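Local coordinates for protein transcriptional regulator, TetR family (Cytophaga hutchinsonii, PDB 3EUP) that probably binds DNA as a two-chain TetR-family transcriptional regulator, its C-terminal domain probably responding to a small ligand, at residues L89-S92 against S93-N96. Sequence-based numbering, arbitrary orientation.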
ATOM      1  N   LEU A  89      10.411  -9.203  14.677  1.00 23.96           N
ATOM      2  CA  LEU A  89       9.844 -10.186  13.774  1.00 23.51           C
ATOM      3  C   LEU A  89       8.474 -10.705  14.181  1.00 23.80           C
ATOM      4  O   LEU A  89       8.064 -11.727  13.699  1.00 24.81           O
ATOM      5  CB  LEU A  89      10.822 -11.338  13.578  1.00 23.79           C
ATOM      6  CG  LEU A  89      12.173 -10.877  13.054  1.00 23.37           C
ATOM      7  CD1 LEU A  89      13.186 -12.038  13.007  1.00 24.04           C
ATOM      8  CD2 LEU A  89      11.966 -10.231  11.703  1.00 26.48           C
ATOM      9  N   VAL A  90       7.722  -9.966  14.987  1.00 24.16           N
ATOM     10  CA  VAL A  90       6.356 -10.373  15.329  1.00 24.35           C
ATOM     11  C   VAL A  90       5.321 -10.127  14.181  1.00 24.70           C
ATOM     12  O   VAL A  90       4.165 -10.533  14.295  1.00 24.72           O
ATOM     13  CB  VAL A  90       5.886  -9.616  16.568  1.00 24.49           C
ATOM     14  CG1 VAL A  90       6.788  -9.942  17.806  1.00 24.59           C
ATOM     15  CG2 VAL A  90       5.877  -8.103  16.268  1.00 25.09           C
ATOM     16  N   TYR A  91       5.732  -9.472  13.089  1.00 24.14           N
ATOM     17  CA  TYR A  91       4.802  -9.008  12.041  1.00 23.08           C
ATOM     18  C   TYR A  91       4.091 -10.145  11.314  1.00 22.72           C
ATOM     19  O   TYR A  91       2.881 -10.144  11.181  1.00 21.85           O
ATOM     20  CB  TYR A  91       5.531  -8.025  11.083  1.00 22.81           C
ATOM     21  CG  TYR A  91       5.990  -6.814  11.882  1.00 23.53           C
ATOM     22  CD1 TYR A  91       5.093  -5.826  12.245  1.00 21.09           C
ATOM     23  CD2 TYR A  91       7.297  -6.739  12.394  1.00 22.72           C
ATOM     24  CE1 TYR A  91       5.489  -4.772  13.023  1.00 22.65           C
ATOM     25  CE2 TYR A  91       7.692  -5.693  13.188  1.00 22.33           C
ATOM     26  CZ  TYR A  91       6.790  -4.712  13.498  1.00 22.90           C
ATOM     27  OH  TYR A  91       7.161  -3.676  14.302  1.00 23.64           O
ATOM     28  N   SER A  92       4.825 -11.149  10.889  1.00 23.03           N
ATOM     29  CA  SER A  92       4.191 -12.271  10.230  1.00 23.75           C
ATOM     30  C   SER A  92       3.083 -12.940  11.069  1.00 23.98           C
ATOM     31  O   SER A  92       2.013 -13.286  10.550  1.00 24.45           O
ATOM     32  CB  SER A  92       5.198 -13.340   9.852  1.00 23.38           C
ATOM     33  OG  SER A  92       4.487 -14.341   9.184  1.00 23.61           O
ATOM     34  N   SER A  93       3.313 -13.112  12.362  1.00 24.48           N
ATOM     35  CA  SER A  93       2.307 -13.796  13.139  1.00 25.21           C
ATOM     36  C   SER A  93       1.139 -12.819  13.342  1.00 24.68           C
ATOM     37  O   SER A  93      -0.017 -13.222  13.262  1.00 23.75           O
ATOM     38  CB  SER A  93       2.874 -14.363  14.447  1.00 25.71           C
ATOM     39  OG  SER A  93       2.852 -13.373  15.441  1.00 29.24           O
ATOM     40  N   MET A  94       1.427 -11.532  13.519  1.00 24.87           N
ATOM     41  CA  MET A  94       0.351 -10.572  13.688  1.00 25.78           C
ATOM     42  C   MET A  94      -0.590 -10.536  12.476  1.00 24.96           C
ATOM     43  O   MET A  94      -1.822 -10.492  12.644  1.00 24.12           O
ATOM     44  CB  MET A  94       0.919  -9.199  14.007  1.00 27.22           C
ATOM     45  CG  MET A  94      -0.127  -8.154  14.321  1.00 32.17           C
ATOM     46  SD  MET A  94       0.630  -6.518  14.679  1.00 42.02           S
ATOM     47  CE  MET A  94       2.387  -6.957  15.094  1.00 15.98           C
ATOM     48  N   TYR A  95      -0.033 -10.580  11.257  1.00 24.54           N
ATOM     49  CA  TYR A  95      -0.852 -10.436  10.051  1.00 23.48           C
ATOM     50  C   TYR A  95      -1.439 -11.759   9.563  1.00 23.83           C
ATOM     51  O   TYR A  95      -2.541 -11.770   9.040  1.00 23.59           O
ATOM     52  CB  TYR A  95      -0.073  -9.775   8.893  1.00 23.75           C
ATOM     53  CG  TYR A  95      -0.918  -9.558   7.631  1.00 20.27           C
ATOM     54  CD1 TYR A  95      -1.871  -8.561   7.583  1.00 21.46           C
ATOM     55  CD2 TYR A  95      -0.776 -10.387   6.522  1.00 20.94           C
ATOM     56  CE1 TYR A  95      -2.644  -8.349   6.443  1.00 23.36           C
ATOM     57  CE2 TYR A  95      -1.562 -10.222   5.391  1.00 19.13           C
ATOM     58  CZ  TYR A  95      -2.476  -9.199   5.352  1.00 21.75           C
ATOM     59  OH  TYR A  95      -3.258  -8.986   4.251  1.00 23.76           O
ATOM     60  N   ASN A  96      -0.705 -12.860   9.699  1.00 24.42           N
ATOM     61  CA  ASN A  96      -1.168 -14.145   9.167  1.00 25.51           C
ATOM     62  C   ASN A  96      -1.930 -15.064  10.137  1.00 26.52           C
ATOM     63  O   ASN A  96      -2.635 -15.957   9.672  1.00 26.96           O
ATOM     64  CB  ASN A  96       0.014 -14.960   8.599  1.00 26.02           C
ATOM     65  CG  ASN A  96       0.774 -14.215   7.478  1.00 25.80           C
ATOM     66  OD1 ASN A  96       1.958 -13.805   7.624  1.00 27.54           O
ATOM     67  ND2 ASN A  96       0.099 -14.060   6.355  1.00 22.19           N
TER
HETATM   68  O   HOH W   1       6.016 -13.454  13.611  1.00 23.16           O
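Three successive i to i+4 backbone bonds join 89-92 to 93-96: Met94 N to Val90 O, with an N-H...O angle of 159°, Tyr95 N to Tyr91 O at 2.9 Å, and Asn96 N to Ser92 O, also 2.9 Å. Val90 O is gripped twice, since Ser93 OG adds a weak bond of 3.3 Å. Serine suits this place because its short hydroxyl, set between its own backbone N and carbonyl carbon (chi1 85°), can fold back to the preceding turn; OG also makes a weak bond to Lys77. One residue earlier in the series, a water bridges a carbonyl and an N-H four residues apart, donating to Leu89 O at 2.7 Å and accepting from Ser93 N. On the same flank as Ser92, the Asn96 side chain lies back over that residue, its CB 3.3 Å from Ser92 O. With the amide gone, an alanine here would probably leave Ser92 without that cover and open a gap against Phe189 of helix 182-197.

Across the contact the apolar packing is carried by Val90, Tyr91 and Met94. The branched Val90 can spread CG2 over the centre of the Tyr91 ring, and Met94 CE reaches both, 3.9 Å from Val90 CG2 and 4.1 Å from Tyr91 CD1. Flexible methionine suits this role: CG anti to the backbone N (chi1 -175°) and a bend at chi3 bring the methyl back toward the first turn. Tyrosine joins an apolar ring to an OH that hydrogen-bonds Trp135. Met94 packs on Val73 and Leu74 of helix 55-78; Tyr91 shares Leu74 and, like Tyr95, reaches helix 158-179. Together these contacts describe a short helical segment, packed by its apolar residues between longer helices of the all-helical TetR-like C-terminal domain.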